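Side-chain contacts in calreticulin, putative (Trypanosoma cruzi, PDB 5HCF), which probably acts as a chaperone of glycoprotein folding through a lectin-like globular domain that binds carbohydrate and peptide: residues A[253-256]-A[257-261]; A[75-78]-A[79-83]; A[237-240]-A[241-244]; A[8-11]-A[12-15]. One frame throughout, in Å; residues are numbered along the deposited sequence.

Overall arrangement
Followed from the N terminus, the four contacts come in series, and none nests in or crosses another. Contact 4 (8-15) closes a beta turn in the loop joining strand 2-6, of the eight-stranded sheet, to strand 15-16, at the rim of the seven-stranded one. Contact 2 (75-83) likewise carries the chain between the sheets, from strand 69-76 to strand 83-91. Contact 3 (237-244) ends helix 233-243, which packs on strands 145-152 and 223-230 of the eight-stranded sheet. Contact 1 lies on the last helix, 248-260, its centre about 17 Å from that of contact 2; Phe33 touches side chains of both.

Contact 1: A[253-256]-A[257-261]; sequences DALK and VMEDM
Lys256 and Asp260 form the charged pair of this helical stretch, one turn apart. The lysine chain runs extended and bends only at its last torsion (chi4 62°), which brings NZ to 3.4 Å from Asp260 OD1, a weak hydrogen bond within a salt bridge. The aliphatic part of the lysine lies against the other carboxylate oxygen, with CE 3.5 Å from Asp260 OD2. Both residues are exposed, so water probably screens much of the attraction.

A van der Waals contact brings Leu255 CD1 to 3.5 Å from Glu259 OE2, the glutamate chain reaching back obliquely across the leucine. Apolar contact is slight, Leu255 CD1 and Met258 CE being 4.4 Å apart. Leu255 and Met258 both touch Phe33, packing this part of the helix on neighbouring loops.

In the backbone, Val257 N to Asp253 O and Met258 N to Ala254 O (3.1 Å, 168° at the hydrogen) have regular i to i+4 spacing. Lys256 O receives only weak bonds, from Glu259 N at 3.0 Å and Asp260 N at 2.9 Å. This i+3/i+4 sharing is consistent with helix 248-260 loosening toward its C-terminal end, while the i to i+4 salt bridge is usual on an exposed helix face.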
loop_
_atom_site.group_PDB
_atom_site.type_symbol
_atom_site.label_atom_id
_atom_site.label_comp_id
_atom_site.label_asym_id
_atom_site.label_seq_id
_atom_site.Cartn_x
_atom_site.Cartn_y
_atom_site.Cartn_z
ATOM N N ASP A 253 19.118 -15.699 4.093
ATOM C CA ASP A 253 19.998 -16.846 3.890
ATOM C C ASP A 253 19.639 -17.580 2.603
ATOM O O ASP A 253 20.511 -18.106 1.905
ATOM C CB ASP A 253 19.930 -17.803 5.082
ATOM C CG ASP A 253 20.540 -17.213 6.341
ATOM O OD1 ASP A 253 21.196 -16.152 6.248
ATOM O OD2 ASP A 253 20.362 -17.809 7.425
ATOM N N ALA A 254 18.349 -17.605 2.287
ATOM C CA ALA A 254 17.887 -18.193 1.039
ATOM C C ALA A 254 18.394 -17.375 -0.145
ATOM O O ALA A 254 18.783 -17.929 -1.175
ATOM C CB ALA A 254 16.374 -18.284 1.019
ATOM N N LEU A 255 18.383 -16.053 0.012
ATOM C CA LEU A 255 18.897 -15.155 -1.017
ATOM C C LEU A 255 20.394 -15.343 -1.256
ATOM O O LEU A 255 20.847 -15.345 -2.400
ATOM C CB LEU A 255 18.613 -13.697 -0.652
ATOM C CG LEU A 255 19.172 -12.676 -1.648
ATOM C CD1 LEU A 255 18.555 -12.847 -3.034
ATOM C CD2 LEU A 255 18.965 -11.265 -1.127
ATOM N N LYS A 256 21.161 -15.514 -0.184
ATOM C CA LYS A 256 22.598 -15.712 -0.334
ATOM C C LYS A 256 22.901 -17.032 -1.017
ATOM O O LYS A 256 23.860 -17.140 -1.779
ATOM C CB LYS A 256 23.319 -15.663 1.015
ATOM C CG LYS A 256 24.816 -15.957 0.885
ATOM C CD LYS A 256 25.577 -15.732 2.183
ATOM C CE LYS A 256 27.040 -16.165 2.054
ATOM N NZ LYS A 256 27.815 -15.401 1.035
ATOM N N VAL A 257 22.084 -18.038 -0.732
ATOM C CA VAL A 257 22.260 -19.340 -1.350
ATOM C C VAL A 257 22.068 -19.252 -2.859
ATOM O O VAL A 257 22.879 -19.776 -3.625
ATOM C CB VAL A 257 21.282 -20.375 -0.776
ATOM C CG1 VAL A 257 21.259 -21.618 -1.655
ATOM C CG2 VAL A 257 21.670 -20.727 0.658
ATOM N N MET A 258 20.993 -18.589 -3.281
ATOM C CA MET A 258 20.751 -18.350 -4.701
ATOM C C MET A 258 21.717 -17.330 -5.328
ATOM O O MET A 258 21.602 -17.011 -6.507
ATOM C CB MET A 258 19.315 -17.863 -4.914
ATOM C CG MET A 258 18.900 -17.771 -6.377
ATOM S SD MET A 258 17.521 -16.646 -6.654
ATOM C CE MET A 258 18.422 -15.105 -6.827
ATOM N N GLU A 259 22.667 -16.820 -4.554
ATOM C CA GLU A 259 23.605 -15.830 -5.083
ATOM C C GLU A 259 25.037 -16.351 -5.063
ATOM O O GLU A 259 25.927 -15.786 -5.703
ATOM C CB GLU A 259 23.513 -14.516 -4.305
ATOM C CG GLU A 259 22.336 -13.639 -4.698
ATOM C CD GLU A 259 22.364 -12.291 -4.005
ATOM O OE1 GLU A 259 23.262 -12.075 -3.164
ATOM O OE2 GLU A 259 21.506 -11.439 -4.321
ATOM N N ASP A 260 25.248 -17.435 -4.326
ATOM C CA ASP A 260 26.540 -18.105 -4.276
ATOM C C ASP A 260 26.672 -19.012 -5.489
ATOM O O ASP A 260 27.780 -19.313 -5.935
ATOM C CB ASP A 260 26.695 -18.872 -2.964
ATOM C CG ASP A 260 26.953 -17.949 -1.791
ATOM O OD1 ASP A 260 27.165 -16.745 -2.036
ATOM O OD2 ASP A 260 26.936 -18.419 -0.633
ATOM N N MET A 261 25.524 -19.439 -6.010
ATOM C CA MET A 261 25.455 -20.215 -7.243
ATOM C C MET A 261 25.900 -19.358 -8.422
ATOM O O MET A 261 26.278 -19.874 -9.472
ATOM C CB MET A 261 24.034 -20.741 -7.482
ATOM C CG MET A 261 23.611 -21.854 -6.541
ATOM S SD MET A 261 21.951 -22.465 -6.860
ATOM C CE MET A 261 21.649 -23.390 -5.355
#

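Contact 2: A[75-78]-A[79-83]; sequences VKHE and QDLKC
His77 and Leu81 meet across the turn that follows strand 69-76, with Gln79 alongside. From the histidine, CB lies 4.1 Å from Leu81 CB and 3.9 Å from Gln79 OE1. Beyond it, all five ring atoms have Leu81 CD2 as their neighbour. This methyl sits 3.5 Å from the ring centroid, only 4° off the normal, a CH-pi contact almost exactly over the centre of one face. ND1, next to CG in the ring, is hydrogen-bonded to Ser222 OG.

The turn carries the chain from one sheet of the legume-lectin sandwich to the other, and it ends at Cys83, whose disulfide to Cys114 joins neighbouring strands of the seven-stranded sheet.

Gln79 points the same way as His77, its amide plane 72° from the ring. A bend at chi2 (-94°) folds the amide back over the backbone, leaving OE1 3.2 Å from His77 C, while NE2 bonds to Glu219 O and Ser222 OG. The hydroxyl of Ser222 thus links the imidazole to the amide. On the other side of the chain Lys76 NZ reaches Glu78 OE1 at 2.9 Å, a salt bridge on the anti lone pair, and Glu78 OE2 takes the backbone N-H of Lys32.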
loop_
_atom_site.group_PDB
_atom_site.type_symbol
_atom_site.label_atom_id
_atom_site.label_comp_id
_atom_site.label_asym_id
_atom_site.label_seq_id
_atom_site.Cartn_x
_atom_site.Cartn_y
_atom_site.Cartn_z
ATOM N N VAL A 75 5.598 -6.379 -0.241
ATOM C CA VAL A 75 5.879 -6.736 -1.631
ATOM C C VAL A 75 7.310 -7.234 -1.746
ATOM O O VAL A 75 8.220 -6.668 -1.141
ATOM C CB VAL A 75 5.707 -5.553 -2.592
ATOM C CG1 VAL A 75 5.353 -6.054 -3.984
ATOM C CG2 VAL A 75 4.655 -4.614 -2.077
ATOM N N LYS A 76 7.509 -8.282 -2.533
ATOM C CA LYS A 76 8.851 -8.782 -2.785
ATOM C C LYS A 76 9.154 -8.685 -4.271
ATOM O O LYS A 76 8.515 -9.351 -5.082
ATOM C CB LYS A 76 8.999 -10.225 -2.297
ATOM C CG LYS A 76 10.394 -10.797 -2.496
ATOM C CD LYS A 76 10.421 -12.317 -2.379
ATOM C CE LYS A 76 11.846 -12.822 -2.224
ATOM N NZ LYS A 76 11.983 -14.234 -2.655
ATOM N N HIS A 77 10.109 -7.830 -4.622
ATOM C CA HIS A 77 10.543 -7.686 -6.008
ATOM C C HIS A 77 11.822 -8.482 -6.254
ATOM O O HIS A 77 12.902 -7.902 -6.377
ATOM C CB HIS A 77 10.784 -6.215 -6.350
ATOM C CG HIS A 77 9.571 -5.348 -6.201
ATOM N ND1 HIS A 77 8.380 -5.620 -6.829
ATOM C CD2 HIS A 77 9.382 -4.207 -5.495
ATOM C CE1 HIS A 77 7.498 -4.680 -6.518
ATOM N NE2 HIS A 77 8.082 -3.815 -5.711
ATOM N N GLU A 78 11.697 -9.804 -6.333
ATOM C CA GLU A 78 12.856 -10.686 -6.478
ATOM C C GLU A 78 13.382 -10.749 -7.910
ATOM O O GLU A 78 14.455 -11.301 -8.164
ATOM C CB GLU A 78 12.503 -12.100 -5.998
ATOM C CG GLU A 78 11.241 -12.677 -6.626
ATOM C CD GLU A 78 11.147 -14.190 -6.491
ATOM O OE1 GLU A 78 11.528 -14.722 -5.427
ATOM O OE2 GLU A 78 10.684 -14.848 -7.449
ATOM N N GLN A 79 12.635 -10.160 -8.837
ATOM C CA GLN A 79 12.915 -10.299 -10.264
ATOM C C GLN A 79 13.961 -9.341 -10.846
ATOM O O GLN A 79 14.289 -9.451 -12.027
ATOM C CB GLN A 79 11.615 -10.162 -11.058
ATOM C CG GLN A 79 11.017 -8.778 -11.044
ATOM C CD GLN A 79 9.975 -8.623 -9.953
ATOM O OE1 GLN A 79 10.123 -9.159 -8.855
ATOM N NE2 GLN A 79 8.909 -7.895 -10.254
ATOM N N ASP A 80 14.476 -8.415 -10.036
ATOM C CA ASP A 80 15.289 -7.300 -10.543
ATOM C C ASP A 80 14.379 -6.316 -11.246
ATOM O O ASP A 80 14.396 -6.183 -12.466
ATOM C CB ASP A 80 16.397 -7.766 -11.498
ATOM C CG ASP A 80 17.574 -8.382 -10.774
ATOM O OD1 ASP A 80 17.934 -7.872 -9.690
ATOM O OD2 ASP A 80 18.145 -9.369 -11.294
ATOM N N LEU A 81 13.584 -5.619 -10.451
ATOM C CA LEU A 81 12.618 -4.688 -10.990
ATOM C C LEU A 81 13.338 -3.435 -11.472
ATOM O O LEU A 81 14.197 -2.904 -10.773
ATOM C CB LEU A 81 11.570 -4.345 -9.928
ATOM C CG LEU A 81 10.408 -3.429 -10.312
ATOM C CD1 LEU A 81 9.529 -4.089 -11.358
ATOM C CD2 LEU A 81 9.600 -3.070 -9.081
ATOM N N LYS A 82 13.014 -2.996 -12.685
ATOM C CA LYS A 82 13.497 -1.714 -13.194
ATOM C C LYS A 82 12.332 -0.742 -13.336
ATOM O O LYS A 82 12.443 0.421 -12.952
ATOM C CB LYS A 82 14.229 -1.872 -14.531
ATOM C CG LYS A 82 15.495 -2.703 -14.439
ATOM C CD LYS A 82 16.496 -1.993 -13.537
ATOM C CE LYS A 82 17.830 -2.707 -13.470
ATOM N NZ LYS A 82 18.838 -1.977 -14.292
ATOM N N CYS A 83 11.212 -1.220 -13.864
ATOM C CA CYS A 83 9.997 -0.415 -13.915
ATOM C C CYS A 83 8.792 -1.265 -13.515
ATOM O O CYS A 83 8.462 -2.246 -14.184
ATOM C CB CYS A 83 9.786 0.193 -15.308
ATOM S SG CYS A 83 8.359 1.326 -15.422
#

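Contact 3: A[237-240]-A[241-244]; sequences LDLV and EKTY
Thr243 faces back along the helix onto the carbonyl of Leu239. Its OG1, placed between the backbone N and the carbonyl carbon (chi1 59°), comes to 2.9 Å from Leu239 O and donates to it, while Thr243 N bonds to Leu239 O at 3.0 Å. The two donors arrive from opposite faces of the carbonyl plane, hydroxyl and amide each tilted out of it, and the CG2 methyl of Thr243 lies close to Leu239 O as well, at 3.3 Å.

Val240 and Tyr244 run side by side and point the same way, and both rest on Val147 of strand 145-152 in the eight-stranded sheet. The valine methyl CG1 is 4.1 Å from Tyr244 CD1, slanted to the ring. The backbone bond from Tyr244 N to Val240 O is short, at 2.7 Å.

Leu239 and Lys242 instead slant across one another. A bend at chi3 (-71°) turns the lysine end back along the helix, bringing NZ to 4.0 Å from Leu239 CD1; Leu239 also touches Val228 of strand 223-230.

The threonine hydroxyl thus spends its proton on a carbonyl of its own helix, and Leu239 O takes two bonds, at a place where Thr243 touches Asp226 of strand 223-230.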
loop_
_atom_site.group_PDB
_atom_site.type_symbol
_atom_site.label_atom_id
_atom_site.label_comp_id
_atom_site.label_asym_id
_atom_site.label_seq_id
_atom_site.Cartn_x
_atom_site.Cartn_y
_atom_site.Cartn_z
ATOM N N LEU A 237 1.669 -4.195 14.133
ATOM C CA LEU A 237 3.121 -4.354 14.166
ATOM C C LEU A 237 3.503 -5.695 14.789
ATOM O O LEU A 237 4.496 -6.305 14.396
ATOM C CB LEU A 237 3.774 -3.202 14.932
ATOM C CG LEU A 237 3.664 -1.826 14.267
ATOM C CD1 LEU A 237 4.203 -0.728 15.175
ATOM C CD2 LEU A 237 4.387 -1.822 12.924
ATOM N N ASP A 238 2.710 -6.153 15.753
ATOM C CA ASP A 238 2.897 -7.485 16.318
ATOM C C ASP A 238 2.688 -8.543 15.244
ATOM O O ASP A 238 3.407 -9.542 15.184
ATOM C CB ASP A 238 1.936 -7.727 17.481
ATOM C CG ASP A 238 2.352 -6.998 18.740
ATOM O OD1 ASP A 238 3.538 -6.611 18.838
ATOM O OD2 ASP A 238 1.491 -6.812 19.630
ATOM N N LEU A 239 1.694 -8.312 14.395
ATOM C CA LEU A 239 1.365 -9.239 13.323
ATOM C C LEU A 239 2.451 -9.236 12.248
ATOM O O LEU A 239 2.656 -10.236 11.560
ATOM C CB LEU A 239 0.011 -8.878 12.710
ATOM C CG LEU A 239 -0.694 -9.941 11.870
ATOM C CD1 LEU A 239 -0.993 -11.160 12.716
ATOM C CD2 LEU A 239 -1.973 -9.384 11.270
ATOM N N VAL A 240 3.139 -8.103 12.111
ATOM C CA VAL A 240 4.232 -7.975 11.152
ATOM C C VAL A 240 5.445 -8.772 11.629
ATOM O O VAL A 240 6.155 -9.373 10.826
ATOM C CB VAL A 240 4.638 -6.501 10.928
ATOM C CG1 VAL A 240 5.912 -6.422 10.104
ATOM C CG2 VAL A 240 3.523 -5.741 10.232
ATOM N N GLU A 241 5.676 -8.776 12.937
ATOM C CA GLU A 241 6.734 -9.593 13.511
ATOM C C GLU A 241 6.476 -11.069 13.257
ATOM O O GLU A 241 7.394 -11.818 12.928
ATOM C CB GLU A 241 6.865 -9.333 15.011
ATOM C CG GLU A 241 8.046 -8.455 15.378
ATOM C CD GLU A 241 9.375 -9.135 15.096
ATOM O OE1 GLU A 241 9.468 -10.365 15.295
ATOM O OE2 GLU A 241 10.327 -8.440 14.677
ATOM N N LYS A 242 5.222 -11.476 13.413
ATOM C CA LYS A 242 4.834 -12.866 13.213
ATOM C C LYS A 242 5.018 -13.310 11.766
ATOM O O LYS A 242 5.603 -14.360 11.497
ATOM C CB LYS A 242 3.373 -13.073 13.609
ATOM C CG LYS A 242 2.875 -14.484 13.353
ATOM C CD LYS A 242 1.361 -14.581 13.477
ATOM C CE LYS A 242 0.888 -14.443 14.908
ATOM N NZ LYS A 242 -0.601 -14.474 14.983
ATOM N N THR A 243 4.507 -12.501 10.843
ATOM C CA THR A 243 4.562 -12.808 9.418
ATOM C C THR A 243 5.887 -12.503 8.714
ATOM O O THR A 243 6.403 -13.340 7.972
ATOM C CB THR A 243 3.461 -12.055 8.675
ATOM O OG1 THR A 243 3.630 -10.647 8.890
ATOM C CG2 THR A 243 2.101 -12.480 9.196
ATOM N N TYR A 244 6.437 -11.315 8.943
ATOM C CA TYR A 244 7.603 -10.869 8.184
ATOM C C TYR A 244 8.868 -10.989 9.019
ATOM O O TYR A 244 9.878 -11.506 8.549
ATOM C CB TYR A 244 7.414 -9.426 7.706
ATOM C CG TYR A 244 8.708 -8.710 7.377
ATOM C CD1 TYR A 244 9.328 -7.888 8.312
ATOM C CD2 TYR A 244 9.323 -8.872 6.139
ATOM C CE1 TYR A 244 10.518 -7.238 8.022
ATOM C CE2 TYR A 244 10.511 -8.222 5.840
ATOM C CZ TYR A 244 11.104 -7.406 6.785
ATOM O OH TYR A 244 12.287 -6.759 6.492
#

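Contact 4: A[8-11]-A[12-15]; sequences FKSM and EHWT
Met11 to Trp14 form a type I beta turn in the loop from strand 2-6 to strand 15-16, closed by Trp14 N bonding to Met11 O at 3.0 Å, the N-H approaching from well above the carbonyl plane. Ser10 forms an ST turn just before it: the hydroxyl oxygen receives Glu12 N at 3.2 Å in a nearly straight bond (164° at the hydrogen).

The turn swings Trp14 back onto Phe8. Their side chains cross at about a right angle, with ring planes 41° apart, an oblique pair. The CE1-CZ bond of the phenyl ring does the touching: Phe8 CE1 lies over one face of the indole, 3.4 Å from Trp14 NE1, and Phe8 CZ is 3.5 Å from Trp14 CZ2. Both rings pack on Ile227 of strand 223-230, and Met11 packs on Val26 and Ile28 of strand 26-29.

His13 has its CG between the backbone N and the carbonyl carbon (chi1 55°), which tucks the imidazole back beside Ser10, with His13 CE1 3.6 Å from Ser10 O. Trp14 CD1 lies over one face of this imidazole.

His13 NE2 and Trp14 NE1 both bond to Glu6 OE1, and Glu6 OE2 takes the backbone N-H of Phe8. One carboxylate therefore gathers three N-H groups from the two ends of the loop, and its negative charge would probably favour a protonated imidazole.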
loop_
_atom_site.group_PDB
_atom_site.type_symbol
_atom_site.label_atom_id
_atom_site.label_comp_id
_atom_site.label_asym_id
_atom_site.label_seq_id
_atom_site.Cartn_x
_atom_site.Cartn_y
_atom_site.Cartn_z
ATOM N N PHE A 8 -3.182 -14.451 1.351
ATOM C CA PHE A 8 -2.986 -14.957 0.002
ATOM C C PHE A 8 -2.575 -16.418 0.023
ATOM O O PHE A 8 -1.642 -16.827 -0.673
ATOM C CB PHE A 8 -1.950 -14.115 -0.742
ATOM C CG PHE A 8 -2.506 -12.840 -1.305
ATOM C CD1 PHE A 8 -3.634 -12.863 -2.113
ATOM C CD2 PHE A 8 -1.917 -11.617 -1.020
ATOM C CE1 PHE A 8 -4.159 -11.693 -2.634
ATOM C CE2 PHE A 8 -2.440 -10.441 -1.541
ATOM C CZ PHE A 8 -3.561 -10.482 -2.349
ATOM N N LYS A 9 -3.276 -17.200 0.840
ATOM C CA LYS A 9 -3.152 -18.649 0.800
ATOM C C LYS A 9 -3.936 -19.150 -0.403
ATOM O O LYS A 9 -3.645 -20.202 -0.966
ATOM C CB LYS A 9 -3.670 -19.284 2.090
ATOM C CG LYS A 9 -2.674 -19.254 3.240
ATOM C CD LYS A 9 -3.275 -19.824 4.514
ATOM C CE LYS A 9 -2.295 -19.718 5.671
ATOM N NZ LYS A 9 -2.880 -20.224 6.947
ATOM N N SER A 10 -4.931 -18.361 -0.791
ATOM C CA SER A 10 -5.738 -18.622 -1.975
ATOM C C SER A 10 -6.019 -17.310 -2.699
ATOM O O SER A 10 -5.697 -16.233 -2.197
ATOM C CB SER A 10 -7.051 -19.312 -1.597
ATOM O OG SER A 10 -8.041 -19.117 -2.596
ATOM N N MET A 11 -6.614 -17.399 -3.883
ATOM C CA MET A 11 -6.953 -16.207 -4.657
ATOM C C MET A 11 -8.344 -16.243 -5.294
ATOM O O MET A 11 -8.708 -15.336 -6.045
ATOM C CB MET A 11 -5.908 -15.969 -5.747
ATOM C CG MET A 11 -6.123 -16.799 -7.001
ATOM S SD MET A 11 -5.655 -15.889 -8.477
ATOM C CE MET A 11 -7.199 -15.022 -8.815
ATOM N N GLU A 12 -9.103 -17.301 -5.020
ATOM C CA GLU A 12 -10.430 -17.466 -5.607
ATOM C C GLU A 12 -11.382 -16.332 -5.241
ATOM O O GLU A 12 -12.236 -15.960 -6.044
ATOM C CB GLU A 12 -11.038 -18.809 -5.192
ATOM C CG GLU A 12 -10.331 -20.010 -5.794
ATOM C CD GLU A 12 -10.227 -19.909 -7.303
ATOM O OE1 GLU A 12 -11.232 -19.531 -7.942
ATOM O OE2 GLU A 12 -9.138 -20.189 -7.845
ATOM N N HIS A 13 -11.230 -15.777 -4.040
ATOM C CA HIS A 13 -12.119 -14.711 -3.572
ATOM C C HIS A 13 -11.714 -13.339 -4.115
ATOM O O HIS A 13 -12.375 -12.334 -3.849
ATOM C CB HIS A 13 -12.158 -14.675 -2.041
ATOM C CG HIS A 13 -10.810 -14.549 -1.402
ATOM N ND1 HIS A 13 -9.893 -15.578 -1.388
ATOM C CD2 HIS A 13 -10.226 -13.516 -0.749
ATOM C CE1 HIS A 13 -8.800 -15.183 -0.760
ATOM N NE2 HIS A 13 -8.977 -13.936 -0.361
ATOM N N TRP A 14 -10.621 -13.300 -4.868
ATOM C CA TRP A 14 -10.198 -12.070 -5.525
ATOM C C TRP A 14 -10.705 -12.042 -6.964
ATOM O O TRP A 14 -10.526 -13.003 -7.713
ATOM C CB TRP A 14 -8.677 -11.933 -5.501
ATOM C CG TRP A 14 -8.139 -11.400 -4.210
ATOM C CD1 TRP A 14 -8.068 -12.056 -3.017
ATOM C CD2 TRP A 14 -7.605 -10.091 -3.979
ATOM N NE1 TRP A 14 -7.520 -11.241 -2.059
ATOM C CE2 TRP A 14 -7.226 -10.027 -2.624
ATOM C CE3 TRP A 14 -7.414 -8.966 -4.787
ATOM C CZ2 TRP A 14 -6.659 -8.883 -2.058
ATOM C CZ3 TRP A 14 -6.851 -7.831 -4.226
ATOM C CH2 TRP A 14 -6.480 -7.799 -2.874
ATOM N N THR A 15 -11.342 -10.942 -7.345
ATOM C CA THR A 15 -11.907 -10.823 -8.683
ATOM C C THR A 15 -11.042 -9.969 -9.600
ATOM O O THR A 15 -10.692 -8.840 -9.264
ATOM C CB THR A 15 -13.320 -10.220 -8.649
ATOM O OG1 THR A 15 -14.130 -10.951 -7.720
ATOM C CG2 THR A 15 -13.947 -10.285 -10.024
#